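Local coordinates for protein bacterial leucyl aminopeptidase (Legionella pneumophila, PDB 6ESL) that probably hydrolyses amino-terminal residues such as leucine from peptides as a secreted two-zinc aminopeptidase that helps the bacterium acquire nutrients inside amoebas, at residues Gln135-Thr138 / His139-Tyr143; Gly221-Gly224 / Ser225-Ser229; Leu373-Met376 / Thr377-Lys381. All coordinates share one frame; numbering follows the deposited sequence.

Contact 1. Residues Gln135-Thr138 / His139-Tyr143; sequences QTLT and HMTSY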
loop_
_atom_site.group_PDB
_atom_site.type_symbol
_atom_site.label_atom_id
_atom_site.label_comp_id
_atom_site.label_asym_id
_atom_site.label_seq_id
_atom_site.Cartn_x
_atom_site.Cartn_y
_atom_site.Cartn_z
ATOM N N GLN B 135 3.789 2.691 34.182
ATOM C CA GLN B 135 4.775 3.316 35.085
ATOM C C GLN B 135 5.696 4.319 34.366
ATOM O O GLN B 135 5.923 5.425 34.856
ATOM C CB GLN B 135 5.611 2.244 35.787
ATOM C CG GLN B 135 4.820 1.372 36.747
ATOM C CD GLN B 135 4.170 2.170 37.861
ATOM O OE1 GLN B 135 4.767 3.101 38.402
ATOM N NE2 GLN B 135 2.942 1.808 38.210
ATOM N N THR B 136 6.219 3.922 33.206
ATOM C CA THR B 136 7.016 4.811 32.340
ATOM C C THR B 136 6.245 6.055 31.956
ATOM O O THR B 136 6.739 7.194 32.007
ATOM C CB THR B 136 7.496 4.045 31.113
ATOM O OG1 THR B 136 8.338 2.977 31.538
ATOM C CG2 THR B 136 8.284 4.946 30.166
ATOM N N LEU B 137 5.008 5.856 31.569
ATOM C CA LEU B 137 4.095 6.948 31.173
ATOM C C LEU B 137 3.785 7.897 32.357
ATOM O O LEU B 137 3.702 9.145 32.224
ATOM C CB LEU B 137 2.845 6.361 30.580
ATOM C CG LEU B 137 1.923 7.398 29.937
ATOM C CD1 LEU B 137 2.545 8.279 28.897
ATOM C CD2 LEU B 137 0.789 6.652 29.302
ATOM N N THR B 138 3.630 7.294 33.527
ATOM C CA THR B 138 3.471 8.094 34.746
ATOM C C THR B 138 4.655 9.016 34.895
ATOM O O THR B 138 4.483 10.202 35.073
ATOM C CB THR B 138 3.233 7.182 35.955
ATOM O OG1 THR B 138 1.975 6.508 35.721
ATOM C CG2 THR B 138 3.217 7.966 37.332
ATOM N N HIS B 139 5.848 8.476 34.790
ATOM C CA HIS B 139 7.029 9.335 34.972
ATOM C C HIS B 139 7.117 10.372 33.847
ATOM O O HIS B 139 7.280 11.576 34.080
ATOM C CB HIS B 139 8.267 8.480 34.966
ATOM C CG HIS B 139 9.496 9.257 35.321
ATOM N ND1 HIS B 139 10.207 9.982 34.375
ATOM C CD2 HIS B 139 10.076 9.517 36.521
ATOM C CE1 HIS B 139 11.189 10.624 34.983
ATOM N NE2 HIS B 139 11.140 10.348 36.269
ATOM N N MET B 140 6.936 9.949 32.587
ATOM C CA MET B 140 7.133 10.920 31.466
ATOM C C MET B 140 6.142 12.042 31.577
ATOM O O MET B 140 6.520 13.188 31.392
ATOM C CB MET B 140 6.984 10.247 30.103
ATOM C CG MET B 140 8.169 9.378 29.751
ATOM S SD MET B 140 8.176 8.866 28.010
ATOM C CE MET B 140 8.632 10.367 27.124
ATOM N N THR B 141 4.892 11.733 31.915
ATOM C CA THR B 141 3.872 12.781 31.980
ATOM C C THR B 141 3.992 13.713 33.204
ATOM O O THR B 141 3.311 14.719 33.279
ATOM C CB THR B 141 2.457 12.227 31.930
ATOM O OG1 THR B 141 2.203 11.307 33.045
ATOM C CG2 THR B 141 2.169 11.478 30.601
ATOM N N SER B 142 4.911 13.416 34.103
ATOM C CA SER B 142 5.073 14.260 35.280
ATOM C C SER B 142 6.045 15.369 35.041
ATOM O O SER B 142 6.015 16.339 35.818
ATOM C CB SER B 142 5.469 13.415 36.489
ATOM O OG SER B 142 6.848 13.205 36.381
ATOM N N TYR B 143 6.752 15.377 33.918
ATOM C CA TYR B 143 7.560 16.546 33.594
ATOM C C TYR B 143 6.533 17.640 33.222
ATOM O O TYR B 143 5.515 17.338 32.600
ATOM C CB TYR B 143 8.492 16.258 32.420
ATOM C CG TYR B 143 9.517 15.182 32.702
ATOM C CD1 TYR B 143 10.754 15.501 33.245
ATOM C CD2 TYR B 143 9.248 13.849 32.423
ATOM C CE1 TYR B 143 11.695 14.522 33.505
ATOM C CE2 TYR B 143 10.182 12.863 32.679
ATOM C CZ TYR B 143 11.403 13.204 33.219
ATOM O OH TYR B 143 12.336 12.226 33.475
#
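Q135, T136 and L137 pass their carbonyls to the amides of H139, M140 and T141, the i to i+4 pattern of an alpha helix, with M140 N only 2.8 Å from T136 O at an N-H...O angle of 163°. The T141 side chain adds a second grip on L137 O. T141 OG1 donates to it at 2.8 Å, while T141 N binds the same oxygen at 2.9 Å, and the two donors arrive from opposite faces of the carbonyl plane. With chi1 at 60°, OG1 of T141 sits between its own N and carbonyl carbon, and CG2 is left beside L137. There T141 CG2 meets L137 CD1 at 3.6 Å, so one threonine presents a hydroxyl to the backbone and a methyl to the leucine branch. M140 CG passes T136 O at 3.5 Å, and the side chain, bent at chi3, packs on W159 and S227. Two residues on from L137, H139 O also takes two donors. S142 OG reaches it at 2.9 Å in the carbonyl plane, on a lone pair, and S142 N binds it at 3.0 Å, a tighter i to i+3 link. The hydroxyls of T136 and T138 turn back to N132 O and W134 O, and the H139 ring stacks with W159 of helix 151-170. Hydroxyls bonding to carbonyls of the preceding turn are a familiar feature of Ser- and Thr-bearing helices, and here they occur on helix 130-142, packed between helices 151-170 and 220-239 of a zinc-peptidase alpha/beta fold.

Contact 2. Residues Gly221-Gly224 / Ser225-Ser229; sequences GDDG and SGSSS. With ZN (zinc ion), chain E; ZN (zinc ion), chain F.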
loop_
_atom_site.group_PDB
_atom_site.type_symbol
_atom_site.label_atom_id
_atom_site.label_comp_id
_atom_site.label_asym_id
_atom_site.label_seq_id
_atom_site.Cartn_x
_atom_site.Cartn_y
_atom_site.Cartn_z
ATOM N N GLY B 221 -0.734 10.904 25.356
ATOM C CA GLY B 221 -0.957 10.298 24.048
ATOM C C GLY B 221 0.161 10.645 23.098
ATOM O O GLY B 221 0.818 9.734 22.540
ATOM N N ASP B 222 0.383 11.936 22.969
ATOM C CA ASP B 222 1.454 12.368 22.099
ATOM C C ASP B 222 2.630 12.953 22.788
ATOM O O ASP B 222 2.608 14.123 23.157
ATOM C CB ASP B 222 0.770 13.418 21.202
ATOM C CG ASP B 222 1.620 13.910 20.064
ATOM O OD1 ASP B 222 2.626 13.260 19.689
ATOM O OD2 ASP B 222 1.263 14.976 19.537
ATOM N N ASP B 223 3.776 12.223 22.816
ATOM C CA ASP B 223 3.963 10.814 22.454
ATOM C C ASP B 223 4.604 10.086 23.620
ATOM O O ASP B 223 5.458 9.213 23.444
ATOM C CB ASP B 223 4.812 10.665 21.216
ATOM C CG ASP B 223 4.898 9.259 20.738
ATOM O OD1 ASP B 223 3.997 8.444 20.987
ATOM O OD2 ASP B 223 5.890 8.969 20.004
ATOM N N GLY B 224 4.079 10.386 24.809
ATOM C CA GLY B 224 4.365 9.588 25.977
ATOM C C GLY B 224 4.059 8.110 25.740
ATOM O O GLY B 224 4.831 7.242 26.084
ATOM N N SER B 225 2.879 7.870 25.147
ATOM C CA SER B 225 2.385 6.510 24.918
ATOM C C SER B 225 3.358 5.748 24.035
ATOM O O SER B 225 3.779 4.647 24.381
ATOM C CB SER B 225 0.986 6.568 24.321
ATOM O OG SER B 225 0.969 7.218 23.029
ATOM N N GLY B 226 3.741 6.295 22.912
ATOM C CA GLY B 226 4.658 5.581 22.059
ATOM C C GLY B 226 6.017 5.377 22.707
ATOM O O GLY B 226 6.623 4.294 22.605
ATOM N N SER B 227 6.505 6.446 23.321
ATOM C CA SER B 227 7.819 6.390 24.027
ATOM C C SER B 227 7.834 5.246 25.074
ATOM O O SER B 227 8.848 4.522 25.227
ATOM C CB SER B 227 8.039 7.719 24.691
ATOM O OG SER B 227 8.287 8.768 23.801
ATOM N N SER B 228 6.679 5.031 25.724
ATOM C CA SER B 228 6.568 3.998 26.753
ATOM C C SER B 228 6.359 2.629 26.227
ATOM O O SER B 228 6.893 1.632 26.754
ATOM C CB SER B 228 5.438 4.301 27.756
ATOM O OG SER B 228 5.593 5.594 28.336
ATOM N N SER B 229 5.491 2.537 25.220
ATOM C CA SER B 229 5.361 1.275 24.519
ATOM C C SER B 229 6.706 0.773 23.994
ATOM O O SER B 229 6.954 -0.407 24.092
ATOM C CB SER B 229 4.343 1.393 23.333
ATOM O OG SER B 229 3.007 1.629 23.716
HETATM ZN ZN ZN E . 2.789 15.439 17.631
HETATM ZN ZN ZN F . 3.462 12.863 17.960
HETATM O O HOH W 1 1.531 12.867 16.929
#
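G221 O receives S225 OG at 2.6 Å in its carbonyl plane, on a lone pair, a short bond at the start of a densely bonded helical turn. S225 places OG between its own N and carbonyl carbon (chi1 63°), and the same hydroxyl is bonded to T286 N. Next along, two serines use one device. S227 OG and S227 N both bind D223 O, the hydroxyl at 2.9 Å, and S228 OG and S228 N both bind G224 O; each hydroxyl lies 37° out of the carbonyl plane and each amide comes from the opposite face. The D223 carboxylate folds back over the turn. Its OD1 makes a weak bond to G226 N and lies 3.1 Å from G226 CA, tight packing against a residue without a side chain, while M285 N supplies a further hydrogen bond to that oxygen. Against this close-bonded turn from D223 to S228, D222 is the loose side: it makes no contact with 225-229 and faces the metals, where a water lies 2.2 Å from the chain F zinc. The D222-D223 peptide bond is cis, which probably helps to send the two neighbouring carboxylates different ways, one to the metals and one to the helix. D222 OD1 binds the chain F zinc at 2.0 Å, together with H209 and D284; D222 OD2 approaches the chain E zinc at a longer 2.5 Å, alongside E257. One carboxylate therefore bridges both metals, the hallmark of a cocatalytic dizinc centre in M28 peptidases, and the zinc-bound water is probably polarised for attack on the peptide.

Contact 3. Residues Leu373-Met376 / Thr377-Lys381; sequences LEHM and TNFSK
H375 and F379, one helical turn apart, form a T-shaped (edge-to-face) pair with ring centroids 5.2 Å apart and planes at 88°. The phenyl edge is the probe: F379 CE2 stands 3.7 Å above the imidazole plane, over its centre. F379 sets CG anti to its carbonyl carbon (chi1 -74°), which runs the side chain beside that of H375 and brings CD2 within 3.2 Å of H375 O, close to the phenyl plane. Among hydrogen bonds, F379 N donates to that same carbonyl, a regular helical link. L373 O is gripped twice, by T377 N at 2.9 Å and by T377 OG1 at 2.8 Å, the hydroxyl lying above the carbonyl plane and the amide on its opposite face. T377 OG1 also bonds to S130 OG, so it ties the turn to the start of helix 130-142. Van der Waals contact is slighter: L373 CD1 comes 4.0 Å from T377 OG1, the two side chains crossing at a slant. Charge appears at E374, whose OE2 forms a salt bridge with R289. These interactions open helix 373-391, where H375 N is bonded to N372 OD1. M376 rests on W134 and L137 of helix 130-142 and on S225 of helix 220-239, while N378 and F379 lean on M297 of strand 297-300, placing the segment between two helices and the mixed sheet.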
loop_
_atom_site.group_PDB
_atom_site.type_symbol
_atom_site.label_atom_id
_atom_site.label_comp_id
_atom_site.label_asym_id
_atom_site.label_seq_id
_atom_site.Cartn_x
_atom_site.Cartn_y
_atom_site.Cartn_z
ATOM N N LEU B 373 -4.776 1.154 28.224
ATOM C CA LEU B 373 -3.526 0.434 28.442
ATOM C C LEU B 373 -3.434 -0.797 27.584
ATOM O O LEU B 373 -2.326 -1.139 27.139
ATOM C CB LEU B 373 -3.302 0.123 29.949
ATOM C CG LEU B 373 -2.084 -0.677 30.328
ATOM C CD1 LEU B 373 -0.848 0.053 29.840
ATOM C CD2 LEU B 373 -2.107 -0.760 31.889
ATOM N N GLU B 374 -4.558 -1.411 27.258
ATOM C CA GLU B 374 -4.526 -2.556 26.373
ATOM C C GLU B 374 -4.001 -2.093 24.964
ATOM O O GLU B 374 -3.243 -2.787 24.368
ATOM C CB GLU B 374 -5.902 -3.157 26.214
ATOM C CG GLU B 374 -5.907 -4.389 25.359
ATOM C CD GLU B 374 -7.272 -5.015 25.261
ATOM O OE1 GLU B 374 -7.624 -5.747 26.196
ATOM O OE2 GLU B 374 -7.996 -4.771 24.278
ATOM N N HIS B 375 -4.445 -0.942 24.492
ATOM C CA HIS B 375 -3.985 -0.400 23.202
ATOM C C HIS B 375 -2.466 -0.168 23.233
ATOM O O HIS B 375 -1.770 -0.641 22.419
ATOM C CB HIS B 375 -4.670 0.921 22.948
ATOM C CG HIS B 375 -5.073 1.149 21.522
ATOM N ND1 HIS B 375 -5.151 2.396 20.954
ATOM C CD2 HIS B 375 -5.473 0.286 20.570
ATOM C CE1 HIS B 375 -5.561 2.292 19.712
ATOM N NE2 HIS B 375 -5.760 1.020 19.452
ATOM N N MET B 376 -1.971 0.455 24.286
ATOM C CA MET B 376 -0.543 0.726 24.419
ATOM C C MET B 376 0.247 -0.538 24.450
ATOM O O MET B 376 1.307 -0.625 23.919
ATOM C CB MET B 376 -0.246 1.563 25.654
ATOM C CG MET B 376 -0.739 2.981 25.559
ATOM S SD MET B 376 -0.208 4.154 26.809
ATOM C CE MET B 376 -1.150 3.653 28.228
ATOM N N THR B 377 -0.299 -1.526 25.123
ATOM C CA THR B 377 0.338 -2.872 25.206
ATOM C C THR B 377 0.395 -3.552 23.818
ATOM O O THR B 377 1.391 -4.155 23.413
ATOM C CB THR B 377 -0.414 -3.765 26.247
ATOM O OG1 THR B 377 -0.376 -3.116 27.514
ATOM C CG2 THR B 377 0.174 -5.056 26.369
ATOM N N ASN B 378 -0.674 -3.406 23.051
ATOM C CA ASN B 378 -0.729 -3.944 21.691
ATOM C C ASN B 378 0.336 -3.344 20.771
ATOM O O ASN B 378 0.966 -4.064 19.992
ATOM C CB ASN B 378 -2.157 -3.779 21.096
ATOM C CG ASN B 378 -3.150 -4.825 21.615
ATOM O OD1 ASN B 378 -4.416 -4.689 21.415
ATOM N ND2 ASN B 378 -2.636 -5.866 22.303
ATOM N N PHE B 379 0.542 -2.062 20.881
ATOM C CA PHE B 379 1.625 -1.409 20.153
ATOM C C PHE B 379 3.014 -1.842 20.586
ATOM O O PHE B 379 3.877 -2.117 19.704
ATOM C CB PHE B 379 1.463 0.131 20.165
ATOM C CG PHE B 379 0.372 0.603 19.268
ATOM C CD1 PHE B 379 0.593 0.824 17.906
ATOM C CD2 PHE B 379 -0.865 0.805 19.763
ATOM C CE1 PHE B 379 -0.457 1.336 17.087
ATOM C CE2 PHE B 379 -1.965 1.147 18.929
ATOM C CZ PHE B 379 -1.742 1.410 17.601
ATOM N N SER B 380 3.169 -2.093 21.904
ATOM C CA SER B 380 4.424 -2.590 22.417
ATOM C C SER B 380 4.685 -3.972 21.843
ATOM O O SER B 380 5.828 -4.318 21.422
ATOM C CB SER B 380 4.399 -2.536 23.951
ATOM O OG SER B 380 5.684 -2.764 24.461
ATOM N N LYS B 381 3.624 -4.795 21.767
ATOM C CA LYS B 381 3.733 -6.117 21.183
ATOM C C LYS B 381 4.124 -6.043 19.746
ATOM O O LYS B 381 4.881 -6.860 19.264
ATOM C CB LYS B 381 2.406 -6.873 21.311
ATOM C CG LYS B 381 2.156 -7.334 22.755
ATOM C CD LYS B 381 0.878 -8.076 22.944
ATOM C CE LYS B 381 0.719 -8.278 24.422
ATOM N NZ LYS B 381 -0.391 -9.145 24.823
#

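Helix 220-239 is the common partner: contact 2 lies with its centre about 10 Å from those of contact 1 and contact 3, which are themselves about 16 Å apart. Toward contact 1 the join is packing, with L137 CD1 3.5 Å from G224 C and M140 SD 3.5 Å from S227 CB. Toward contact 3 it is partly polar, S229 OG lying 2.8 Å from M376 O and S380 OG 2.7 Å from S229 O. M376 SD completes the triangle, 3.7 Å from both L137 CD2 and S225 CB. Contact 2 alone supplies a zinc ligand; the side chains of M140 and F379 stay about 11 and 12 Å from a zinc, in the surrounding helical packing.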